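Local coordinates for initiator protein NS1 (Murine minute virus, PDB 4R94), which nicks viral DNA at the replication origin through this N-terminal, metal-dependent nuclease domain and unwinds it with a separate ATP-driven helicase region, at residues K105-Q117 with C128-Q141. Numbering follows the deposited sequence.
Sequences KNIFPGDVNWFVQ and CHVLIGGKDFSQAQ. With MG (magnesium ion), chain B.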
loop_
_atom_site.group_PDB
_atom_site.type_symbol
_atom_site.label_atom_id
_atom_site.label_comp_id
_atom_site.label_asym_id
_atom_site.label_seq_id
_atom_site.Cartn_x
_atom_site.Cartn_y
_atom_site.Cartn_z
ATOM N N LYS A 105 1.230 19.676 -1.776
ATOM C CA LYS A 105 0.065 20.367 -1.249
ATOM C C LYS A 105 0.330 21.079 0.076
ATOM O O LYS A 105 -0.597 21.634 0.670
ATOM C CB LYS A 105 -1.090 19.379 -1.073
ATOM C CG LYS A 105 -1.689 18.869 -2.381
ATOM C CD LYS A 105 -2.074 20.032 -3.276
ATOM C CE LYS A 105 -3.279 19.706 -4.138
ATOM N NZ LYS A 105 -4.557 20.020 -3.435
ATOM N N ASN A 106 1.578 21.051 0.533
ATOM C CA ASN A 106 1.963 21.629 1.825
ATOM C C ASN A 106 1.126 21.082 2.973
ATOM O O ASN A 106 0.723 21.825 3.877
ATOM C CB ASN A 106 1.845 23.153 1.786
ATOM C CG ASN A 106 2.685 23.765 0.696
ATOM O OD1 ASN A 106 3.892 23.541 0.629
ATOM N ND2 ASN A 106 2.048 24.518 -0.188
ATOM N N ILE A 107 0.833 19.785 2.923
ATOM C CA ILE A 107 0.070 19.146 3.981
ATOM C C ILE A 107 0.996 18.570 5.044
ATOM O O ILE A 107 1.883 17.757 4.753
ATOM C CB ILE A 107 -0.854 18.037 3.425
ATOM C CG1 ILE A 107 -1.870 18.640 2.453
ATOM C CG2 ILE A 107 -1.598 17.381 4.550
ATOM C CD1 ILE A 107 -2.722 17.606 1.733
ATOM N N PHE A 108 0.806 19.040 6.275
ATOM C CA PHE A 108 1.548 18.567 7.440
ATOM C C PHE A 108 1.160 17.113 7.681
ATOM O O PHE A 108 -0.025 16.813 7.785
ATOM C CB PHE A 108 1.217 19.449 8.649
ATOM C CG PHE A 108 1.937 19.076 9.913
ATOM C CD1 PHE A 108 3.179 19.621 10.200
ATOM C CD2 PHE A 108 1.341 18.246 10.848
ATOM C CE1 PHE A 108 3.835 19.300 11.374
ATOM C CE2 PHE A 108 1.986 17.923 12.025
ATOM C CZ PHE A 108 3.230 18.448 12.292
ATOM N N PRO A 109 2.151 16.207 7.747
ATOM C CA PRO A 109 1.864 14.762 7.804
ATOM C C PRO A 109 0.950 14.376 8.964
ATOM O O PRO A 109 0.124 13.457 8.845
ATOM C CB PRO A 109 3.253 14.136 7.972
ATOM C CG PRO A 109 4.181 15.129 7.375
ATOM C CD PRO A 109 3.602 16.474 7.713
ATOM N N GLY A 110 1.074 15.095 10.074
ATOM C CA GLY A 110 0.199 14.882 11.208
ATOM C C GLY A 110 -1.264 15.246 10.997
ATOM O O GLY A 110 -2.110 14.882 11.810
ATOM N N ASP A 111 -1.582 15.961 9.919
ATOM C CA ASP A 111 -2.965 16.328 9.639
ATOM C C ASP A 111 -3.614 15.323 8.686
ATOM O O ASP A 111 -4.681 15.583 8.136
ATOM C CB ASP A 111 -3.059 17.731 9.030
ATOM C CG ASP A 111 -2.647 18.828 10.003
ATOM O OD1 ASP A 111 -2.720 18.593 11.232
ATOM O OD2 ASP A 111 -2.253 19.920 9.531
ATOM N N VAL A 112 -2.942 14.194 8.476
ATOM C CA VAL A 112 -3.387 13.189 7.506
ATOM C C VAL A 112 -3.670 11.865 8.181
ATOM O O VAL A 112 -2.865 11.409 8.981
ATOM C CB VAL A 112 -2.304 12.937 6.425
ATOM C CG1 VAL A 112 -2.860 12.061 5.320
ATOM C CG2 VAL A 112 -1.818 14.236 5.868
ATOM N N ASN A 113 -4.788 11.218 7.845
ATOM C CA ASN A 113 -4.989 9.854 8.292
ATOM C C ASN A 113 -4.685 8.927 7.127
ATOM O O ASN A 113 -5.190 9.145 6.019
ATOM C CB ASN A 113 -6.422 9.644 8.785
ATOM C CG ASN A 113 -6.744 10.495 9.997
ATOM O OD1 ASN A 113 -5.949 10.593 10.928
ATOM N ND2 ASN A 113 -7.898 11.134 9.977
ATOM N N TRP A 114 -3.837 7.931 7.345
ATOM C CA TRP A 114 -3.648 6.955 6.285
ATOM C C TRP A 114 -3.454 5.548 6.815
ATOM O O TRP A 114 -3.103 5.325 7.971
ATOM C CB TRP A 114 -2.486 7.352 5.341
ATOM C CG TRP A 114 -1.131 7.589 5.979
ATOM C CD1 TRP A 114 -0.559 8.797 6.263
ATOM C CD2 TRP A 114 -0.193 6.595 6.396
ATOM N NE1 TRP A 114 0.670 8.615 6.842
ATOM C CE2 TRP A 114 0.922 7.266 6.932
ATOM C CE3 TRP A 114 -0.186 5.192 6.368
ATOM C CZ2 TRP A 114 2.026 6.589 7.447
ATOM C CZ3 TRP A 114 0.897 4.524 6.870
ATOM C CH2 TRP A 114 2.004 5.221 7.401
ATOM N N PHE A 115 -3.697 4.594 5.925
ATOM C CA PHE A 115 -3.583 3.181 6.223
ATOM C C PHE A 115 -3.079 2.497 4.973
ATOM O O PHE A 115 -3.568 2.779 3.880
ATOM C CB PHE A 115 -4.953 2.596 6.634
ATOM C CG PHE A 115 -4.964 1.097 6.793
ATOM C CD1 PHE A 115 -4.553 0.502 7.982
ATOM C CD2 PHE A 115 -5.404 0.285 5.759
ATOM C CE1 PHE A 115 -4.562 -0.876 8.133
ATOM C CE2 PHE A 115 -5.420 -1.105 5.900
ATOM C CZ PHE A 115 -4.991 -1.684 7.088
ATOM N N VAL A 116 -2.119 1.599 5.139
ATOM C CA VAL A 116 -1.505 0.897 4.030
ATOM C C VAL A 116 -1.601 -0.606 4.274
ATOM O O VAL A 116 -1.326 -1.059 5.388
ATOM C CB VAL A 116 -0.028 1.358 3.903
ATOM C CG1 VAL A 116 0.796 0.414 3.043
ATOM C CG2 VAL A 116 0.020 2.804 3.390
ATOM N N GLN A 117 -2.026 -1.392 3.280
ATOM C CA GLN A 117 -2.028 -2.851 3.438
ATOM C C GLN A 117 -1.614 -3.574 2.162
ATOM O O GLN A 117 -2.261 -3.453 1.101
ATOM C CB GLN A 117 -3.400 -3.368 3.883
ATOM C CG GLN A 117 -3.430 -4.890 4.010
ATOM C CD GLN A 117 -4.465 -5.347 5.029
ATOM O OE1 GLN A 117 -4.382 -4.985 6.203
ATOM N NE2 GLN A 117 -5.423 -6.159 4.592
ATOM N N CYS A 128 -0.995 -3.040 -3.232
ATOM C CA CYS A 128 -0.981 -2.341 -1.958
ATOM C C CYS A 128 -2.137 -1.355 -1.880
ATOM O O CYS A 128 -2.220 -0.407 -2.663
ATOM C CB CYS A 128 0.383 -1.648 -1.773
ATOM S SG CYS A 128 0.540 -0.861 -0.174
ATOM N N HIS A 129 -3.054 -1.614 -0.956
ATOM C CA HIS A 129 -4.138 -0.695 -0.674
ATOM C C HIS A 129 -3.659 0.487 0.149
ATOM O O HIS A 129 -2.920 0.324 1.118
ATOM C CB HIS A 129 -5.247 -1.406 0.083
ATOM C CG HIS A 129 -5.932 -2.454 -0.719
ATOM N ND1 HIS A 129 -7.057 -2.187 -1.463
ATOM C CD2 HIS A 129 -5.657 -3.767 -0.891
ATOM C CE1 HIS A 129 -7.460 -3.299 -2.054
ATOM N NE2 HIS A 129 -6.624 -4.271 -1.730
ATOM N N VAL A 130 -4.095 1.669 -0.246
ATOM C CA VAL A 130 -3.880 2.871 0.546
ATOM C C VAL A 130 -5.184 3.618 0.772
ATOM O O VAL A 130 -5.876 3.983 -0.182
ATOM C CB VAL A 130 -2.880 3.826 -0.123
ATOM C CG1 VAL A 130 -2.691 5.087 0.747
ATOM C CG2 VAL A 130 -1.576 3.112 -0.384
ATOM N N LEU A 131 -5.503 3.862 2.037
ATOM C CA LEU A 131 -6.573 4.795 2.377
ATOM C C LEU A 131 -5.915 6.069 2.865
ATOM O O LEU A 131 -5.023 6.007 3.707
ATOM C CB LEU A 131 -7.486 4.220 3.467
ATOM C CG LEU A 131 -8.142 2.868 3.173
ATOM C CD1 LEU A 131 -9.072 2.487 4.342
ATOM C CD2 LEU A 131 -8.887 2.886 1.838
ATOM N N ILE A 132 -6.332 7.222 2.359
ATOM C CA ILE A 132 -5.712 8.465 2.816
ATOM C C ILE A 132 -6.671 9.645 2.704
ATOM O O ILE A 132 -7.378 9.803 1.698
ATOM C CB ILE A 132 -4.403 8.770 2.021
ATOM C CG1 ILE A 132 -3.707 10.023 2.559
ATOM C CG2 ILE A 132 -4.684 8.893 0.526
ATOM C CD1 ILE A 132 -2.271 10.152 2.085
ATOM N N GLY A 133 -6.695 10.469 3.749
ATOM C CA GLY A 133 -7.551 11.637 3.761
ATOM C C GLY A 133 -7.259 12.530 4.949
ATOM O O GLY A 133 -6.303 12.311 5.710
ATOM N N GLY A 134 -8.096 13.548 5.112
ATOM C CA GLY A 134 -7.945 14.476 6.213
ATOM C C GLY A 134 -8.594 15.801 5.868
ATOM O O GLY A 134 -9.241 15.924 4.835
ATOM N N LYS A 135 -8.419 16.789 6.741
ATOM C CA LYS A 135 -9.057 18.091 6.565
ATOM C C LYS A 135 -8.640 18.796 5.266
ATOM O O LYS A 135 -9.434 19.528 4.673
ATOM C CB LYS A 135 -8.765 18.985 7.777
ATOM C CG LYS A 135 -7.296 19.283 8.016
ATOM C CD LYS A 135 -7.117 20.244 9.183
ATOM C CE LYS A 135 -5.669 20.698 9.325
ATOM N NZ LYS A 135 -5.209 21.490 8.146
ATOM N N ASP A 136 -7.415 18.559 4.801
ATOM C CA ASP A 136 -6.948 19.215 3.581
ATOM C C ASP A 136 -7.349 18.452 2.318
ATOM O O ASP A 136 -6.901 18.788 1.221
ATOM C CB ASP A 136 -5.426 19.388 3.614
ATOM C CG ASP A 136 -4.952 20.108 4.861
ATOM O OD1 ASP A 136 -5.250 21.314 5.000
ATOM O OD2 ASP A 136 -4.281 19.468 5.698
ATOM N N PHE A 137 -8.193 17.432 2.475
ATOM C CA PHE A 137 -8.620 16.594 1.352
ATOM C C PHE A 137 -10.106 16.781 1.046
ATOM O O PHE A 137 -10.923 16.813 1.962
ATOM C CB PHE A 137 -8.375 15.109 1.645
ATOM C CG PHE A 137 -6.929 14.730 1.817
ATOM C CD1 PHE A 137 -6.221 15.108 2.946
ATOM C CD2 PHE A 137 -6.298 13.935 0.876
ATOM C CE1 PHE A 137 -4.889 14.735 3.110
ATOM C CE2 PHE A 137 -4.977 13.560 1.033
ATOM C CZ PHE A 137 -4.268 13.963 2.151
ATOM N N SER A 138 -10.445 16.889 -0.236
ATOM C CA SER A 138 -11.842 16.905 -0.671
ATOM C C SER A 138 -12.046 15.997 -1.886
ATOM O O SER A 138 -11.143 15.828 -2.695
ATOM C CB SER A 138 -12.304 18.335 -0.989
ATOM O OG SER A 138 -11.443 18.968 -1.922
ATOM N N GLN A 139 -13.242 15.431 -2.017
ATOM C CA GLN A 139 -13.533 14.446 -3.066
ATOM C C GLN A 139 -13.127 14.860 -4.489
ATOM O O GLN A 139 -12.621 14.040 -5.267
ATOM C CB GLN A 139 -15.029 14.103 -3.067
ATOM C CG GLN A 139 -15.519 13.653 -4.432
ATOM C CD GLN A 139 -16.640 12.658 -4.380
ATOM O OE1 GLN A 139 -17.006 12.162 -3.311
ATOM N NE2 GLN A 139 -17.200 12.348 -5.547
ATOM N N ALA A 140 -13.338 16.129 -4.828
ATOM C CA ALA A 140 -13.036 16.609 -6.175
ATOM C C ALA A 140 -11.548 16.518 -6.528
ATOM O O ALA A 140 -11.187 16.626 -7.694
ATOM C CB ALA A 140 -13.519 18.045 -6.337
ATOM N N GLN A 141 -10.699 16.308 -5.523
ATOM C CA GLN A 141 -9.251 16.252 -5.721
ATOM C C GLN A 141 -8.755 14.833 -6.008
ATOM O O GLN A 141 -7.558 14.627 -6.264
ATOM C CB GLN A 141 -8.524 16.800 -4.497
ATOM C CG GLN A 141 -8.865 18.235 -4.133
ATOM C CD GLN A 141 -8.183 18.678 -2.850
ATOM O OE1 GLN A 141 -8.179 17.954 -1.851
ATOM N NE2 GLN A 141 -7.592 19.868 -2.875
HETATM MG MG MG B . -6.827 -6.413 -2.235
HETATM O O HOH W 1 -5.237 20.205 -0.018
HETATM O O HOH W 2 -1.678 20.451 6.814
HETATM O O HOH W 3 -5.273 16.969 6.014
HETATM O O HOH W 4 -7.133 16.008 9.349
HETATM O O HOH W 5 -7.767 -5.995 -4.081
HETATM O O HOH W 6 -6.872 -8.544 -2.469
HETATM O O HOH W 7 -8.739 -6.387 -1.490
#
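Asn113, Phe115 and Gln117 pair with Gly133, Leu131 and His129 through two backbone hydrogen bonds each, joining strands 112-117 and 128-134 as antiparallel neighbours whose axes come within 4.6 Å at 176°. Val116 and Val130 lie side by side, CG2 to CG2 at 4.1 Å, while the other branch of Val116, CG1, rests on Cys128 SG at 3.5 Å. Farther along this face Ile132, with CG1 swung opposite its backbone N (chi1 -176°), lays that carbon against Val112 CG1, also 3.5 Å away, and near Trp114 CB. Helix 81-104 touches Val112, Trp114 and Val116 here. On the reverse face Phe115 and Leu131 meet through their CB atoms, next to helix 203-211.

A type I turn from Gly134 to Phe137 brings the Phe137 ring to Ile107 and Val112; Ile107 CD1 approaches ring atom CE1 at 3.9 Å, and Gly133 CA sits over one face near the rim. Asp136 and Ile107 run antiparallel alongside each other, Asp136 CB against Ile107 CG1 and CD1. Asp136 OD2 is only 4.4 Å from Asp111 OD2, but a water donates to both carboxylates, and Lys135 NZ reaches both, by a weak bond to Asp136 OD1 and a long salt bridge to Asp111 OD2 (3.6 Å); this probably eases their repulsion. A second water ties Asp136 OD2 and N to Asp111 O.

At the other end His129 binds magnesium through NE2 at 2.2 Å, alongside Glu119, His127 and three waters. Gln117 is a second-shell neighbour: its NE2 bonds to Glu119, while OE1 is taken by Ser230 and Arg245. This hairpin in the central antiparallel sheet thus carries the two-histidine metal motif characteristic of rolling-circle (HUH) nickases.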